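ABC transporter substrate binding protein (Ribose) (Agrobacterium vitis, PDB 5DKV) binds alpha-D-tagatopyranose and is probably the periplasmic sugar-binding component of an ABC transporter. Local coordinates at residues Lys47-Ala52 and Ala58-Gln63. Numbering follows the deposited sequence.
Sequences KGAEAA and AQIIFQ
Ile60 of the edge strand meets the helix through two neighbours, Glu50 and Ala49, which take different parts of its side chain. The carboxylate of Glu50 lies across the branch point: OE2 comes within 3.5 Å of Ile60 CB, while OE1 is 3.8 Å from Ile60 CG1. Leaving CA with CG anti to the carbonyl carbon, the glutamate then bends at chi2 (-77°) instead of extending, which brings the carboxylate against CB, CG1 and CG2 of Ile60, the two side chains meeting at a slant. Its two oxygens have separate polar tasks. OE1 accepts a hydrogen bond from a water at 2.8 Å, and the same water receives the backbone N-H of Ile60, 2.8 Å from N to the water oxygen. A single water thus links helix and strand where no direct hydrogen bond joins 47-52 to 58-63. OE2 is hydrogen-bonded to His46 NE2, one turn earlier on the helix; together the two bonds probably fix the rotation of the carboxylate against Ile60.

CG1 of Ile60 is also anti to its own carbonyl carbon (chi1 -60°), and a bend at chi2 (-62°) turns CD1 to Ala49. There CD1 lies 4.0 Å from the carbonyl oxygen Ala49 O and makes a looser apolar contact with Ala49 CB at 4.4 Å. Val284 of helix 276-291 touches both Ala49 and Ile60, extending this apolar patch, while Ala49 also rests on Leu32.

The contact closes the beta-alpha-beta unit of strand 29-33, helix 40-56 and strand 59-62, part of a periplasmic binding protein domain consistent with the family's sugar-binding members. Strand 59-62, outermost on its side of the sheet, pairs in parallel with strand 29-33; helix 40-56 packs over both, with helix 276-291 alongside.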
ATOM      1  N   LYS A  47      13.383   3.923  -1.670  1.00  8.61           N
ATOM      2  CA  LYS A  47      14.645   3.631  -1.002  1.00 10.84           C
ATOM      3  C   LYS A  47      15.148   2.222  -1.368  1.00 11.28           C
ATOM      4  O   LYS A  47      16.323   2.019  -1.712  1.00 10.23           O
ATOM      5  CB  LYS A  47      14.472   3.772   0.523  1.00 11.24           C
ATOM      6  CG  LYS A  47      15.695   3.543   1.340  1.00 15.13           C
ATOM      7  CD  LYS A  47      15.394   3.859   2.803  1.00 26.12           C
ATOM      8  CE  LYS A  47      16.627   3.653   3.687  1.00 43.23           C
ATOM      9  NZ  LYS A  47      16.402   4.145   5.084  1.00 52.57           N
ATOM     10  N   GLY A  48      14.244   1.255  -1.299  1.00  8.59           N
ATOM     11  CA  GLY A  48      14.562  -0.116  -1.683  1.00  7.77           C
ATOM     12  C   GLY A  48      14.992  -0.212  -3.139  1.00  7.44           C
ATOM     13  O   GLY A  48      15.928  -0.902  -3.494  1.00  8.68           O
ATOM     14  N   ALA A  49      14.288   0.501  -4.000  1.00  8.44           N
ATOM     15  CA  ALA A  49      14.635   0.513  -5.413  1.00  7.96           C
ATOM     16  C   ALA A  49      16.047   1.097  -5.639  1.00  8.84           C
ATOM     17  O   ALA A  49      16.798   0.607  -6.475  1.00  8.72           O
ATOM     18  CB  ALA A  49      13.619   1.290  -6.189  1.00  9.28           C
ATOM     19  N   GLU A  50      16.410   2.163  -4.920  1.00  9.68           N
ATOM     20  CA  GLU A  50      17.754   2.746  -5.099  1.00  9.67           C
ATOM     21  C   GLU A  50      18.822   1.781  -4.603  1.00 12.12           C
ATOM     22  O   GLU A  50      19.918   1.705  -5.169  1.00 12.26           O
ATOM     23  CB  GLU A  50      17.874   4.088  -4.378  1.00 11.11           C
ATOM     24  CG  GLU A  50      16.980   5.227  -4.927  1.00 11.30           C
ATOM     25  CD  GLU A  50      17.504   5.860  -6.223  1.00 13.47           C
ATOM     26  OE1 GLU A  50      18.615   5.490  -6.706  1.00 13.24           O
ATOM     27  OE2 GLU A  50      16.784   6.753  -6.756  1.00 14.19           O
ATOM     28  N   ALA A  51      18.518   1.027  -3.561  1.00 10.06           N
ATOM     29  CA  ALA A  51      19.483   0.081  -3.027  1.00  9.22           C
ATOM     30  C   ALA A  51      19.736  -1.039  -4.050  1.00  9.33           C
ATOM     31  O   ALA A  51      20.896  -1.420  -4.286  1.00 10.72           O
ATOM     32  CB  ALA A  51      19.009  -0.464  -1.699  1.00 14.42           C
ATOM     33  N   ALA A  52      18.673  -1.557  -4.657  1.00 11.69           N
ATOM     34  CA  ALA A  52      18.818  -2.588  -5.687  1.00 11.17           C
ATOM     35  C   ALA A  52      19.539  -2.011  -6.907  1.00  9.06           C
ATOM     36  O   ALA A  52      20.400  -2.661  -7.492  1.00 10.59           O
ATOM     37  CB  ALA A  52      17.448  -3.166  -6.081  1.00  9.68           C
ATOM     38  N   ALA A  58      22.401   0.218 -11.976  1.00 15.17           N
ATOM     39  CA  ALA A  58      21.392   0.969 -12.694  1.00 13.68           C
ATOM     40  C   ALA A  58      21.165   2.349 -12.078  1.00 11.84           C
ATOM     41  O   ALA A  58      21.620   2.630 -10.974  1.00 14.21           O
ATOM     42  CB  ALA A  58      20.083   0.193 -12.725  1.00 11.93           C
ATOM     43  N   GLN A  59      20.509   3.209 -12.841  1.00 13.33           N
ATOM     44  CA  GLN A  59      20.038   4.497 -12.337  1.00 14.61           C
ATOM     45  C   GLN A  59      18.527   4.472 -12.280  1.00 16.65           C
ATOM     46  O   GLN A  59      17.878   3.933 -13.187  1.00 13.78           O
ATOM     47  CB  GLN A  59      20.478   5.660 -13.213  1.00 16.21           C
ATOM     48  CG  GLN A  59      19.972   7.044 -12.679  1.00 34.56           C
ATOM     49  CD  GLN A  59      20.327   8.255 -13.555  1.00 42.66           C
ATOM     50  OE1 GLN A  59      20.379   8.164 -14.786  1.00 37.80           O
ATOM     51  NE2 GLN A  59      20.549   9.407 -12.909  1.00 36.65           N
ATOM     52  N   ILE A  60      17.976   5.046 -11.216  1.00 11.52           N
ATOM     53  CA  ILE A  60      16.522   5.169 -11.098  1.00  9.06           C
ATOM     54  C   ILE A  60      16.081   6.518 -11.611  1.00 10.50           C
ATOM     55  O   ILE A  60      16.631   7.576 -11.221  1.00 10.84           O
ATOM     56  CB  ILE A  60      16.036   4.992  -9.644  1.00  8.88           C
ATOM     57  CG1 ILE A  60      16.410   3.617  -9.104  1.00  9.56           C
ATOM     58  CG2 ILE A  60      14.495   5.208  -9.541  1.00  9.42           C
ATOM     59  CD1 ILE A  60      15.812   2.468  -9.841  1.00 10.83           C
ATOM     60  N   ILE A  61      15.084   6.484 -12.497  1.00 10.74           N
ATOM     61  CA  ILE A  61      14.366   7.683 -12.913  1.00 12.71           C
ATOM     62  C   ILE A  61      13.071   7.709 -12.108  1.00 13.14           C
ATOM     63  O   ILE A  61      12.195   6.884 -12.340  1.00 14.44           O
ATOM     64  CB  ILE A  61      14.053   7.679 -14.426  1.00 12.73           C
ATOM     65  CG1 ILE A  61      15.342   7.546 -15.225  1.00 16.97           C
ATOM     66  CG2 ILE A  61      13.277   8.948 -14.813  1.00 18.08           C
ATOM     67  CD1 ILE A  61      15.130   7.324 -16.693  1.00 20.29           C
ATOM     68  N   PHE A  62      12.960   8.638 -11.168  1.00 10.18           N
ATOM     69  CA  PHE A  62      11.818   8.663 -10.257  1.00  9.00           C
ATOM     70  C   PHE A  62      10.975   9.895 -10.486  1.00 10.68           C
ATOM     71  O   PHE A  62      11.472  11.016 -10.485  1.00 11.98           O
ATOM     72  CB  PHE A  62      12.309   8.602  -8.806  1.00 14.70           C
ATOM     73  CG  PHE A  62      11.215   8.609  -7.782  1.00 11.81           C
ATOM     74  CD1 PHE A  62      10.686   7.424  -7.294  1.00 10.09           C
ATOM     75  CD2 PHE A  62      10.718   9.795  -7.292  1.00 12.25           C
ATOM     76  CE1 PHE A  62       9.690   7.429  -6.349  1.00 11.82           C
ATOM     77  CE2 PHE A  62       9.727   9.800  -6.339  1.00 17.85           C
ATOM     78  CZ  PHE A  62       9.218   8.621  -5.861  1.00 17.42           C
ATOM     79  N   GLN A  63       9.679   9.689 -10.709  1.00  9.83           N
ATOM     80  CA  GLN A  63       8.778  10.830 -10.901  1.00  8.78           C
ATOM     81  C   GLN A  63       7.373  10.399 -10.559  1.00  8.62           C
ATOM     82  O   GLN A  63       6.938   9.324 -10.951  1.00  8.49           O
ATOM     83  CB  GLN A  63       8.837  11.371 -12.328  1.00  8.97           C
ATOM     84  CG  GLN A  63       8.253  12.742 -12.432  1.00 19.33           C
ATOM     85  CD  GLN A  63       8.338  13.313 -13.837  1.00 26.60           C
ATOM     86  OE1 GLN A  63       9.219  12.951 -14.614  1.00 26.33           O
ATOM     87  NE2 GLN A  63       7.414  14.216 -14.166  1.00 32.64           N
TER
HETATM   88  O   HOH W   1      19.450   6.252  -9.213  1.00 10.91           O